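Local coordinates for protein class I SAM-dependent methyltransferase (PDB 3CVO) that is of unknown function but probably binds S-adenosylmethionine and transfers its methyl group to a substrate not yet identified, at residues 35-40 with 137-142; 87-92 with 108-113; 22-27 with 149-154. All coordinates share one frame; numbering follows the deposited sequence.

In the fold
All three contacts rest on one mixed sheet with the 3-2-1-4-5-7-6 strand order of class I methyltransferases. Contact 3 ties helix 18-30 to strand 148-152, contact 1 ties strand 33-37 to helix 133-143, and contact 2 joins the loop after strand 81-86 to helix 109-112. Along the chain they are concentric: contact 3 encloses contact 1, which encloses contact 2. Contact 1 is about 12 Å from each of the others, centre to centre, and touches both, contact 2 through Tyr37 and Pro111, contact 3 through Thr140 and Leu150. Contacts 2 and 3, about 23 Å apart between centres, lie on opposite sides of the chain's centre; helices 18-30 and 133-143 pack on opposite sheet faces.

Contact 1 of 3, residues 35-40 with 137-142; sequences LEYGSG and ALATAF
The ring of Tyr37 meets the helix with its edge: Thr140 OG1 lies near the ring plane, 4.2 Å from Tyr37 CE2, and neither face of the ring is touched by residues 137-142. Ala139 adds its methyl at the far end, with CB 4.3 Å from Tyr37 OH. These are van der Waals contacts, and the polar ends are satisfied by other groups. Thr140 OG1 is hydrogen-bonded to the carbonyl of Cys136, one turn back in the same helix, while Tyr37 OH gives a hydrogen bond to Pro111 O and takes another from Trp115 NE1. Two bonds thus grip the phenol oxygen and anchor the far end of the ring. With CG beside its backbone N (chi1 -67°), Tyr37 extends from the strand toward the helix, and its side chain and that of Thr140 lie alongside each other, running opposite ways.

Tyr37 is the last residue of strand 33-37, the first strand of the Rossmann-like fold. The sequence that follows begins Gly38-Ser39-Gly40 and matches the glycine-rich loop that, in class I methyltransferases, usually approaches the methionine part of S-adenosylmethionine. Here it probably does the same. Gly38 and Gly40 both have positive phi, at which a side chain would be jammed against the preceding carbonyl O, and Gly40 sits at the N-cap position of helix 41-47. Ser39 OG is hydrogen-bonded to Glu58 OE1, at the end of the neighbouring strand. On the helical side the small side chains Ala139 and Thr140 are buried where they meet the tyrosine, and Val126 of the adjoining strand 125-128 packs on both Tyr37 and Thr140.

Contact 2 of 3, residues 87-92 with 108-113; sequences TDIGPT and PDYPLA. With EDO (1,2-ethanediol), chain M.
Thr87 reaches helix 109-112 with its methyl because chi1 of -52° sets CG2 opposite the backbone N and leaves OG1 beside it, where the hydroxyl is hydrogen-bonded to Val85 O. That methyl rests on the helix backbone, CG2 being 3.8 Å from Asp109 O and 3.9 Å from Tyr110 CA. Ile89 places CG1 between its backbone N and carbonyl carbon (chi1 60°), which directs the other branch across: CG2 packs on Tyr110 CB at 4.1 Å, the two side chains passing at a slant.

A polar bridge runs alongside this apolar patch. One water donates to Asp88 O at 2.7 Å and to Asp109 OD2 at 2.7 Å, linking loop and helix. It is also hydrogen-bonded to O2 of an ethanediol, probably from the crystallisation liquor, and the same O2 accepts from Asp88 N. The loop is braced internally by an Asx turn, in which Gly90 N bonds to Asp88 OD1 on the anti side of the carboxylate, 3.0 Å away, with an N-H...O angle of 154°.

Tyr110 runs inward, its OH accepting a hydrogen bond from Arg131 N and its side chain packing on Val57 of strand 53-58 and Cys136 of helix 133-143. Met193 of the second subunit packs against Asp109, Leu112 and Ala113, so this short helix lies between the loop after strand 81-86, the end of strand 53-58, helix 133-143 and the second subunit.

Contact 3 of 3, residues 22-27 with 149-154; sequences EALRMA and TLLFDD
Leu151 rises from strand 148-152 toward helix 18-30 and makes both of the close contacts here with one methyl. CB has no close neighbour on the helix, and the side chain forks only at CG, which is still about 4.6 Å from Ala27 CB. With CG beside the backbone N (chi1 -55°) and CD1 extended away from CA (chi2 175°), these torsions place CD1 against the helix. There it meets Ala27 CB at 3.8 Å and Leu24 CD1 at 3.9 Å, two positions nearly one turn apart on the same helical flank. The second methyl, CD2, turns aside and stays farther from both.

Leu24 leaves the helix pointing past the strand, neither at it nor away, and its far end then brings CD1 to Leu151 CD1. Beneath them, Leu127 of strand 125-128 packs against both leucines, and Ala179 of strand 177-182 lies against Leu151 from the other neighbouring strand. No hydrogen bond joins residues 22-27 to residues 149-154; their contacts are apolar.

Alternation along the strand turns Leu150 to the opposite face, against Thr140 of helix 133-143. An interior strand with helices on both faces is the alpha/beta/alpha sandwich of the Rossmann-like class I methyltransferase fold, and helix 18-30, leading into the first strand, belongs to one of its helical layers.

Contact 1 of 3, residues 35-40 with 137-142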
ATOM      1  N   LEU A  35      -3.104  -4.152  22.128  1.00 19.88           N
ATOM      2  CA  LEU A  35      -2.560  -4.755  20.921  1.00 19.52           C
ATOM      3  C   LEU A  35      -1.067  -4.528  20.926  1.00 21.05           C
ATOM      4  O   LEU A  35      -0.617  -3.403  21.107  1.00 20.82           O
ATOM      5  CB  LEU A  35      -3.202  -4.112  19.652  1.00 18.67           C
ATOM      6  CG  LEU A  35      -2.445  -4.321  18.325  1.00 22.74           C
ATOM      7  CD1 LEU A  35      -2.377  -5.851  18.049  1.00 17.73           C
ATOM      8  CD2 LEU A  35      -3.060  -3.541  17.140  1.00 20.78           C
ATOM      9  N   GLU A  36      -0.313  -5.607  20.752  1.00 20.32           N
ATOM     10  CA  GLU A  36       1.124  -5.526  20.654  1.00 21.03           C
ATOM     11  C   GLU A  36       1.623  -6.016  19.333  1.00 20.98           C
ATOM     12  O   GLU A  36       1.129  -6.987  18.739  1.00 19.37           O
ATOM     13  CB  GLU A  36       1.810  -6.355  21.761  1.00 21.65           C
ATOM     14  CG  GLU A  36       1.378  -6.154  23.159  1.00 23.71           C
ATOM     15  CD  GLU A  36       2.219  -6.987  24.109  1.00 23.24           C
ATOM     16  OE1 GLU A  36       2.360  -8.214  23.842  1.00 23.45           O
ATOM     17  OE2 GLU A  36       2.765  -6.419  25.107  1.00 22.82           O
ATOM     18  N   TYR A  37       2.616  -5.303  18.840  1.00 19.78           N
ATOM     19  CA  TYR A  37       3.424  -5.850  17.754  1.00 19.76           C
ATOM     20  C   TYR A  37       4.775  -6.226  18.344  1.00 21.42           C
ATOM     21  O   TYR A  37       5.485  -5.368  18.842  1.00 23.18           O
ATOM     22  CB  TYR A  37       3.599  -4.805  16.680  1.00 18.15           C
ATOM     23  CG  TYR A  37       2.360  -4.390  15.919  1.00 20.10           C
ATOM     24  CD1 TYR A  37       1.930  -5.096  14.826  1.00 19.14           C
ATOM     25  CD2 TYR A  37       1.652  -3.245  16.282  1.00 22.31           C
ATOM     26  CE1 TYR A  37       0.819  -4.678  14.070  1.00 18.25           C
ATOM     27  CE2 TYR A  37       0.555  -2.804  15.546  1.00 21.94           C
ATOM     28  CZ  TYR A  37       0.142  -3.532  14.433  1.00 19.36           C
ATOM     29  OH  TYR A  37      -0.889  -3.128  13.616  1.00 20.52           O
ATOM     30  N   GLY A  38       5.099  -7.508  18.316  1.00 19.61           N
ATOM     31  CA  GLY A  38       6.206  -8.034  19.094  1.00 21.53           C
ATOM     32  C   GLY A  38       5.657  -8.660  20.348  1.00 24.80           C
ATOM     33  O   GLY A  38       4.731  -8.137  20.948  1.00 32.23           O
ATOM     34  N   SER A  39       6.138  -9.840  20.683  1.00 23.76           N
ATOM     35  CA  SER A  39       5.689 -10.508  21.909  1.00 23.34           C
ATOM     36  C   SER A  39       6.885 -10.756  22.798  1.00 22.09           C
ATOM     37  O   SER A  39       7.988 -10.893  22.323  1.00 22.36           O
ATOM     38  CB  SER A  39       4.923 -11.804  21.607  1.00 23.81           C
ATOM     39  OG  SER A  39       5.795 -12.829  21.187  1.00 26.73           O
ATOM     40  N   GLY A  40       6.643 -10.795  24.096  1.00 23.13           N
ATOM     41  CA  GLY A  40       7.689 -11.050  25.081  1.00 24.33           C
ATOM     42  C   GLY A  40       7.360 -10.551  26.469  1.00 23.80           C
ATOM     43  O   GLY A  40       6.267 -10.754  27.009  1.00 21.61           O
ATOM     44  N   ALA A 137       2.908   1.624  13.124  1.00 19.24           N
ATOM     45  CA  ALA A 137       2.461   2.881  13.706  1.00 17.73           C
ATOM     46  C   ALA A 137       1.426   3.569  12.809  1.00 19.71           C
ATOM     47  O   ALA A 137       0.355   4.054  13.261  1.00 22.15           O
ATOM     48  CB  ALA A 137       3.659   3.827  14.019  1.00 22.45           C
ATOM     49  N   LEU A 138       1.754   3.603  11.526  1.00 19.65           N
ATOM     50  CA  LEU A 138       0.840   4.158  10.491  1.00 19.73           C
ATOM     51  C   LEU A 138      -0.427   3.345  10.320  1.00 22.09           C
ATOM     52  O   LEU A 138      -1.487   3.913  10.198  1.00 22.82           O
ATOM     53  CB  LEU A 138       1.544   4.375   9.135  1.00 22.83           C
ATOM     54  CG  LEU A 138       2.707   5.381   9.166  1.00 22.75           C
ATOM     55  CD1 LEU A 138       3.213   5.535   7.690  1.00 26.63           C
ATOM     56  CD2 LEU A 138       2.369   6.686   9.818  1.00 30.65           C
ATOM     57  N   ALA A 139      -0.303   2.031  10.338  1.00 21.18           N
ATOM     58  CA  ALA A 139      -1.444   1.134  10.267  1.00 21.65           C
ATOM     59  C   ALA A 139      -2.450   1.464  11.370  1.00 19.85           C
ATOM     60  O   ALA A 139      -3.623   1.582  11.112  1.00 23.13           O
ATOM     61  CB  ALA A 139      -1.001  -0.315  10.340  1.00 20.94           C
ATOM     62  N   THR A 140      -1.929   1.764  12.560  1.00 19.10           N
ATOM     63  CA  THR A 140      -2.774   2.074  13.697  1.00 19.27           C
ATOM     64  C   THR A 140      -3.471   3.385  13.409  1.00 19.73           C
ATOM     65  O   THR A 140      -4.687   3.486  13.517  1.00 20.98           O
ATOM     66  CB  THR A 140      -1.944   2.164  14.998  1.00 21.41           C
ATOM     67  OG1 THR A 140      -1.346   0.889  15.235  1.00 17.96           O
ATOM     68  CG2 THR A 140      -2.798   2.593  16.200  1.00 22.66           C
ATOM     69  N   ALA A 141      -2.696   4.382  12.986  1.00 21.24           N
ATOM     70  CA  ALA A 141      -3.233   5.751  12.792  1.00 20.94           C
ATOM     71  C   ALA A 141      -4.350   5.715  11.781  1.00 23.25           C
ATOM     72  O   ALA A 141      -5.374   6.368  11.923  1.00 22.30           O
ATOM     73  CB  ALA A 141      -2.146   6.745  12.320  1.00 22.84           C
ATOM     74  N   PHE A 142      -4.147   4.924  10.739  1.00 19.64           N
ATOM     75  CA  PHE A 142      -5.123   4.958   9.640  1.00 23.00           C
ATOM     76  C   PHE A 142      -6.300   4.007   9.889  1.00 23.75           C
ATOM     77  O   PHE A 142      -7.328   4.155   9.265  1.00 20.45           O
ATOM     78  CB  PHE A 142      -4.469   4.606   8.316  1.00 22.48           C
ATOM     79  CG  PHE A 142      -3.430   5.581   7.885  1.00 20.47           C
ATOM     80  CD1 PHE A 142      -3.674   6.922   7.930  1.00 25.31           C
ATOM     81  CD2 PHE A 142      -2.229   5.131   7.388  1.00 24.44           C
ATOM     82  CE1 PHE A 142      -2.726   7.809   7.543  1.00 23.61           C
ATOM     83  CE2 PHE A 142      -1.298   6.012   6.955  1.00 23.31           C
ATOM     84  CZ  PHE A 142      -1.547   7.369   7.054  1.00 21.15           C
TER

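Contact 2 of 3, residues 87-92 with 108-113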
ATOM      1  N   THR A  87       2.399 -14.443  12.620  1.00 20.14           N
ATOM      2  CA  THR A  87       2.109 -13.817  11.338  1.00 22.21           C
ATOM      3  C   THR A  87       3.304 -14.035  10.422  1.00 22.42           C
ATOM      4  O   THR A  87       4.357 -13.501  10.628  1.00 21.39           O
ATOM      5  CB  THR A  87       1.766 -12.341  11.580  1.00 22.65           C
ATOM      6  OG1 THR A  87       0.744 -12.286  12.594  1.00 23.82           O
ATOM      7  CG2 THR A  87       1.267 -11.650  10.315  1.00 22.31           C
ATOM      8  N   ASP A  88       3.065 -14.872   9.430  1.00 18.93           N
ATOM      9  CA  ASP A  88       4.057 -15.477   8.514  1.00 19.77           C
ATOM     10  C   ASP A  88       4.602 -14.449   7.547  1.00 20.65           C
ATOM     11  O   ASP A  88       3.867 -13.926   6.660  1.00 21.34           O
ATOM     12  CB  ASP A  88       3.402 -16.623   7.743  1.00 19.50           C
ATOM     13  CG  ASP A  88       4.372 -17.433   6.927  1.00 25.70           C
ATOM     14  OD1 ASP A  88       5.565 -17.144   6.936  1.00 25.29           O
ATOM     15  OD2 ASP A  88       3.922 -18.417   6.299  1.00 24.90           O
ATOM     16  N   ILE A  89       5.869 -14.108   7.750  1.00 19.26           N
ATOM     17  CA  ILE A  89       6.582 -13.211   6.824  1.00 18.81           C
ATOM     18  C   ILE A  89       7.796 -13.892   6.245  1.00 17.72           C
ATOM     19  O   ILE A  89       8.746 -13.244   5.763  1.00 18.89           O
ATOM     20  CB  ILE A  89       6.980 -11.851   7.422  1.00 18.39           C
ATOM     21  CG1 ILE A  89       7.898 -12.053   8.630  1.00 19.06           C
ATOM     22  CG2 ILE A  89       5.738 -10.996   7.777  1.00 19.33           C
ATOM     23  CD1 ILE A  89       8.390 -10.803   9.273  1.00 24.16           C
ATOM     24  N   GLY A  90       7.707 -15.211   6.274  1.00 20.92           N
ATOM     25  CA  GLY A  90       8.766 -16.102   5.838  1.00 19.94           C
ATOM     26  C   GLY A  90       9.693 -16.498   6.974  1.00 22.96           C
ATOM     27  O   GLY A  90       9.547 -16.061   8.106  1.00 21.06           O
ATOM     28  N   PRO A  91      10.677 -17.330   6.672  1.00 24.68           N
ATOM     29  CA  PRO A  91      11.621 -17.702   7.734  1.00 24.66           C
ATOM     30  C   PRO A  91      12.385 -16.524   8.302  1.00 23.10           C
ATOM     31  O   PRO A  91      12.761 -15.599   7.593  1.00 19.53           O
ATOM     32  CB  PRO A  91      12.557 -18.692   7.044  1.00 26.05           C
ATOM     33  CG  PRO A  91      11.675 -19.379   6.010  1.00 28.83           C
ATOM     34  CD  PRO A  91      10.688 -18.275   5.540  1.00 29.46           C
ATOM     35  N   THR A  92      12.630 -16.589   9.601  1.00 22.78           N
ATOM     36  CA  THR A  92      13.147 -15.465  10.333  1.00 21.57           C
ATOM     37  C   THR A  92      14.428 -15.831  11.055  1.00 22.11           C
ATOM     38  O   THR A  92      14.718 -16.999  11.295  1.00 23.58           O
ATOM     39  CB  THR A  92      12.122 -14.938  11.385  1.00 22.75           C
ATOM     40  OG1 THR A  92      11.692 -16.030  12.203  1.00 23.77           O
ATOM     41  CG2 THR A  92      10.892 -14.223  10.712  1.00 20.46           C
ATOM     42  N   PRO A 108       2.803  -6.873   4.235  1.00 20.48           N
ATOM     43  CA  PRO A 108       1.778  -5.990   4.767  1.00 20.21           C
ATOM     44  C   PRO A 108       0.862  -6.635   5.794  1.00 21.58           C
ATOM     45  O   PRO A 108       0.252  -5.954   6.607  1.00 22.46           O
ATOM     46  CB  PRO A 108       1.028  -5.543   3.504  1.00 21.09           C
ATOM     47  CG  PRO A 108       2.046  -5.727   2.394  1.00 20.28           C
ATOM     48  CD  PRO A 108       2.680  -6.998   2.761  1.00 21.53           C
ATOM     49  N   ASP A 109       0.830  -7.950   5.783  1.00 21.56           N
ATOM     50  CA  ASP A 109      -0.016  -8.692   6.740  1.00 20.82           C
ATOM     51  C   ASP A 109       0.415  -8.403   8.151  1.00 20.21           C
ATOM     52  O   ASP A 109      -0.393  -8.455   9.053  1.00 23.08           O
ATOM     53  CB  ASP A 109       0.132 -10.197   6.574  1.00 20.40           C
ATOM     54  CG  ASP A 109      -0.465 -10.741   5.298  1.00 25.19           C
ATOM     55  OD1 ASP A 109      -1.065 -10.004   4.500  1.00 26.45           O
ATOM     56  OD2 ASP A 109      -0.287 -11.959   5.075  1.00 24.74           O
ATOM     57  N   TYR A 110       1.707  -8.154   8.341  1.00 18.89           N
ATOM     58  CA  TYR A 110       2.254  -7.969   9.704  1.00 20.72           C
ATOM     59  C   TYR A 110       1.657  -6.707  10.344  1.00 19.40           C
ATOM     60  O   TYR A 110       0.982  -6.802  11.387  1.00 21.23           O
ATOM     61  CB  TYR A 110       3.759  -7.989   9.722  1.00 21.65           C
ATOM     62  CG  TYR A 110       4.381  -7.910  11.068  1.00 19.08           C
ATOM     63  CD1 TYR A 110       4.477  -6.675  11.729  1.00 18.13           C
ATOM     64  CD2 TYR A 110       4.860  -9.023  11.704  1.00 21.98           C
ATOM     65  CE1 TYR A 110       5.033  -6.590  12.967  1.00 17.49           C
ATOM     66  CE2 TYR A 110       5.455  -8.928  12.918  1.00 19.78           C
ATOM     67  CZ  TYR A 110       5.544  -7.709  13.562  1.00 19.24           C
ATOM     68  OH  TYR A 110       6.150  -7.618  14.799  1.00 21.01           O
ATOM     69  N   PRO A 111       1.842  -5.531   9.704  1.00 19.72           N
ATOM     70  CA  PRO A 111       1.189  -4.368  10.288  1.00 19.11           C
ATOM     71  C   PRO A 111      -0.333  -4.401  10.213  1.00 22.41           C
ATOM     72  O   PRO A 111      -1.016  -3.887  11.123  1.00 22.72           O
ATOM     73  CB  PRO A 111       1.777  -3.184   9.474  1.00 19.14           C
ATOM     74  CG  PRO A 111       2.298  -3.736   8.263  1.00 21.79           C
ATOM     75  CD  PRO A 111       2.751  -5.167   8.593  1.00 17.69           C
ATOM     76  N   LEU A 112      -0.886  -4.957   9.114  1.00 20.38           N
ATOM     77  CA  LEU A 112      -2.292  -4.714   8.788  1.00 22.46           C
ATOM     78  C   LEU A 112      -3.318  -5.808   9.144  1.00 19.86           C
ATOM     79  O   LEU A 112      -4.476  -5.497   9.352  1.00 19.47           O
ATOM     80  CB  LEU A 112      -2.449  -4.387   7.293  1.00 21.23           C
ATOM     81  CG  LEU A 112      -1.924  -3.008   6.873  1.00 26.15           C
ATOM     82  CD1 LEU A 112      -1.709  -2.891   5.327  1.00 23.81           C
ATOM     83  CD2 LEU A 112      -2.852  -1.891   7.407  1.00 22.61           C
ATOM     84  N   ALA A 113      -2.941  -7.072   9.125  1.00 18.93           N
ATOM     85  CA  ALA A 113      -3.939  -8.152   9.185  1.00 19.75           C
ATOM     86  C   ALA A 113      -4.768  -8.134  10.478  1.00 20.24           C
ATOM     87  O   ALA A 113      -5.968  -8.455  10.482  1.00 21.62           O
ATOM     88  CB  ALA A 113      -3.264  -9.565   8.992  1.00 19.53           C
TER
HETATM   89  C1  EDO M 210      -0.018 -17.458   8.425  1.00 47.44           C
HETATM   90  O1  EDO M 210       0.136 -18.680   9.155  1.00 44.60           O
HETATM   91  C2  EDO M 210       0.186 -16.263   9.359  1.00 34.89           C
HETATM   92  O2  EDO M 210       0.091 -15.018   8.577  1.00 31.11           O
HETATM   93  O   HOH W   1       1.166 -13.836   6.332  1.00 23.47           O

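Contact 3 of 3, residues 22-27 with 149-154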
ATOM      1  N   GLU A  22       7.845   1.437  33.476  1.00 24.27           N
ATOM      2  CA  GLU A  22       6.775   1.965  34.330  1.00 26.72           C
ATOM      3  C   GLU A  22       5.688   2.641  33.469  1.00 26.38           C
ATOM      4  O   GLU A  22       4.498   2.606  33.773  1.00 27.36           O
ATOM      5  CB  GLU A  22       7.329   2.950  35.365  1.00 28.52           C
ATOM      6  CG  GLU A  22       6.253   3.532  36.297  1.00 36.83           C
ATOM      7  CD  GLU A  22       6.727   4.766  37.052  1.00 52.02           C
ATOM      8  OE1 GLU A  22       7.173   5.735  36.385  1.00 55.17           O
ATOM      9  OE2 GLU A  22       6.645   4.772  38.310  1.00 59.28           O
ATOM     10  N   ALA A  23       6.116   3.270  32.396  1.00 26.24           N
ATOM     11  CA  ALA A  23       5.169   3.923  31.482  1.00 24.55           C
ATOM     12  C   ALA A  23       4.299   2.845  30.830  1.00 25.24           C
ATOM     13  O   ALA A  23       3.101   2.995  30.666  1.00 24.84           O
ATOM     14  CB  ALA A  23       5.907   4.739  30.438  1.00 24.02           C
ATOM     15  N   LEU A  24       4.926   1.736  30.499  1.00 25.01           N
ATOM     16  CA  LEU A  24       4.240   0.625  29.834  1.00 25.68           C
ATOM     17  C   LEU A  24       3.216   0.023  30.798  1.00 26.00           C
ATOM     18  O   LEU A  24       2.083  -0.282  30.433  1.00 26.47           O
ATOM     19  CB  LEU A  24       5.235  -0.461  29.412  1.00 23.30           C
ATOM     20  CG  LEU A  24       4.568  -1.658  28.718  1.00 31.65           C
ATOM     21  CD1 LEU A  24       4.758  -1.515  27.253  1.00 29.53           C
ATOM     22  CD2 LEU A  24       5.080  -2.987  29.205  1.00 34.09           C
ATOM     23  N   ARG A  25       3.638  -0.164  32.040  1.00 27.74           N
ATOM     24  CA  ARG A  25       2.768  -0.796  33.034  1.00 27.33           C
ATOM     25  C   ARG A  25       1.547   0.066  33.269  1.00 26.61           C
ATOM     26  O   ARG A  25       0.408  -0.419  33.324  1.00 25.31           O
ATOM     27  CB  ARG A  25       3.511  -1.051  34.349  1.00 30.34           C
ATOM     28  CG  ARG A  25       4.644  -2.068  34.206  1.00 39.67           C
ATOM     29  CD  ARG A  25       5.311  -2.374  35.571  1.00 44.29           C
ATOM     30  NE  ARG A  25       6.465  -3.252  35.402  1.00 48.63           N
ATOM     31  CZ  ARG A  25       6.416  -4.574  35.534  1.00 56.43           C
ATOM     32  NH1 ARG A  25       5.267  -5.162  35.859  1.00 55.30           N
ATOM     33  NH2 ARG A  25       7.511  -5.310  35.352  1.00 54.51           N
HETATM   34  N   MSE A  26       1.779   1.365  33.361  1.00 25.56           N
HETATM   35  CA  MSE A  26       0.685   2.297  33.616  1.00 27.67           C
HETATM   36  C   MSE A  26      -0.301   2.296  32.443  1.00 24.93           C
HETATM   37  O   MSE A  26      -1.505   2.285  32.661  1.00 24.79           O
HETATM   38  CB  MSE A  26       1.202   3.700  33.887  1.00 23.45           C
HETATM   39  CG  MSE A  26       1.871   3.826  35.243  1.00 44.02           C
HETATM   40 SE   MSE A  26       2.728   5.574  35.496  0.75 58.76          SE
HETATM   41  CE  MSE A  26       3.544   5.212  37.260  1.00 64.46           C
ATOM     42  N   ALA A  27       0.217   2.252  31.210  1.00 23.08           N
ATOM     43  CA  ALA A  27      -0.623   2.293  30.011  1.00 23.01           C
ATOM     44  C   ALA A  27      -1.501   1.064  29.998  1.00 23.62           C
ATOM     45  O   ALA A  27      -2.690   1.122  29.697  1.00 22.85           O
ATOM     46  CB  ALA A  27       0.241   2.341  28.723  1.00 20.21           C
ATOM     47  N   THR A 149      -3.661   5.378  22.732  1.00 21.35           N
ATOM     48  CA  THR A 149      -2.256   5.559  23.078  1.00 22.35           C
ATOM     49  C   THR A 149      -1.443   4.556  22.312  1.00 21.28           C
ATOM     50  O   THR A 149      -1.772   3.372  22.253  1.00 21.65           O
ATOM     51  CB  THR A 149      -2.001   5.354  24.588  1.00 24.41           C
ATOM     52  OG1 THR A 149      -2.731   6.338  25.298  1.00 24.35           O
ATOM     53  CG2 THR A 149      -0.497   5.467  24.930  1.00 19.47           C
ATOM     54  N   LEU A 150      -0.398   5.067  21.684  1.00 19.57           N
ATOM     55  CA  LEU A 150       0.610   4.229  21.009  1.00 22.71           C
ATOM     56  C   LEU A 150       1.950   4.430  21.659  1.00 21.31           C
ATOM     57  O   LEU A 150       2.428   5.533  21.876  1.00 22.33           O
ATOM     58  CB  LEU A 150       0.649   4.488  19.483  1.00 21.32           C
ATOM     59  CG  LEU A 150       1.558   3.496  18.739  1.00 22.93           C
ATOM     60  CD1 LEU A 150       0.935   3.090  17.390  1.00 21.72           C
ATOM     61  CD2 LEU A 150       2.967   3.994  18.534  1.00 22.83           C
ATOM     62  N   LEU A 151       2.551   3.319  22.053  1.00 20.95           N
ATOM     63  CA  LEU A 151       3.882   3.318  22.642  1.00 22.23           C
ATOM     64  C   LEU A 151       4.845   2.723  21.619  1.00 23.43           C
ATOM     65  O   LEU A 151       4.640   1.625  21.103  1.00 21.85           O
ATOM     66  CB  LEU A 151       3.910   2.480  23.925  1.00 20.85           C
ATOM     67  CG  LEU A 151       2.910   2.799  25.042  1.00 23.29           C
ATOM     68  CD1 LEU A 151       2.999   1.791  26.187  1.00 23.69           C
ATOM     69  CD2 LEU A 151       3.061   4.274  25.514  1.00 17.00           C
ATOM     70  N   PHE A 152       5.862   3.480  21.283  1.00 22.23           N
ATOM     71  CA  PHE A 152       6.790   3.080  20.227  1.00 21.21           C
ATOM     72  C   PHE A 152       8.162   2.941  20.908  1.00 22.77           C
ATOM     73  O   PHE A 152       8.811   3.923  21.283  1.00 21.51           O
ATOM     74  CB  PHE A 152       6.778   4.155  19.151  1.00 20.71           C
ATOM     75  CG  PHE A 152       7.453   3.804  17.825  1.00 23.20           C
ATOM     76  CD1 PHE A 152       8.674   3.194  17.777  1.00 20.10           C
ATOM     77  CD2 PHE A 152       6.848   4.151  16.617  1.00 24.77           C
ATOM     78  CE1 PHE A 152       9.308   2.934  16.571  1.00 26.98           C
ATOM     79  CE2 PHE A 152       7.468   3.898  15.405  1.00 26.33           C
ATOM     80  CZ  PHE A 152       8.705   3.274  15.389  1.00 24.84           C
ATOM     81  N   ASP A 153       8.606   1.705  21.059  1.00 23.73           N
ATOM     82  CA  ASP A 153       9.881   1.459  21.724  1.00 25.15           C
ATOM     83  C   ASP A 153      11.084   1.687  20.804  1.00 25.55           C
ATOM     84  O   ASP A 153      11.004   1.489  19.588  1.00 27.17           O
ATOM     85  CB  ASP A 153       9.946   0.067  22.309  1.00 25.38           C
ATOM     86  CG  ASP A 153      10.957  -0.040  23.446  1.00 31.29           C
ATOM     87  OD1 ASP A 153      11.418   0.998  24.026  1.00 33.07           O
ATOM     88  OD2 ASP A 153      11.284  -1.191  23.776  1.00 33.71           O
ATOM     89  N   ASP A 154      12.167   2.155  21.426  1.00 25.85           N
ATOM     90  CA  ASP A 154      13.433   2.395  20.714  1.00 27.58           C
ATOM     91  C   ASP A 154      13.216   3.414  19.644  1.00 26.00           C
ATOM     92  O   ASP A 154      13.728   3.288  18.546  1.00 26.04           O
ATOM     93  CB  ASP A 154      13.891   1.112  20.011  1.00 27.81           C
ATOM     94  CG  ASP A 154      13.992  -0.050  20.965  1.00 36.96           C
ATOM     95  OD1 ASP A 154      14.921   0.002  21.801  1.00 34.40           O
ATOM     96  OD2 ASP A 154      13.128  -0.980  20.906  1.00 36.90           O
TER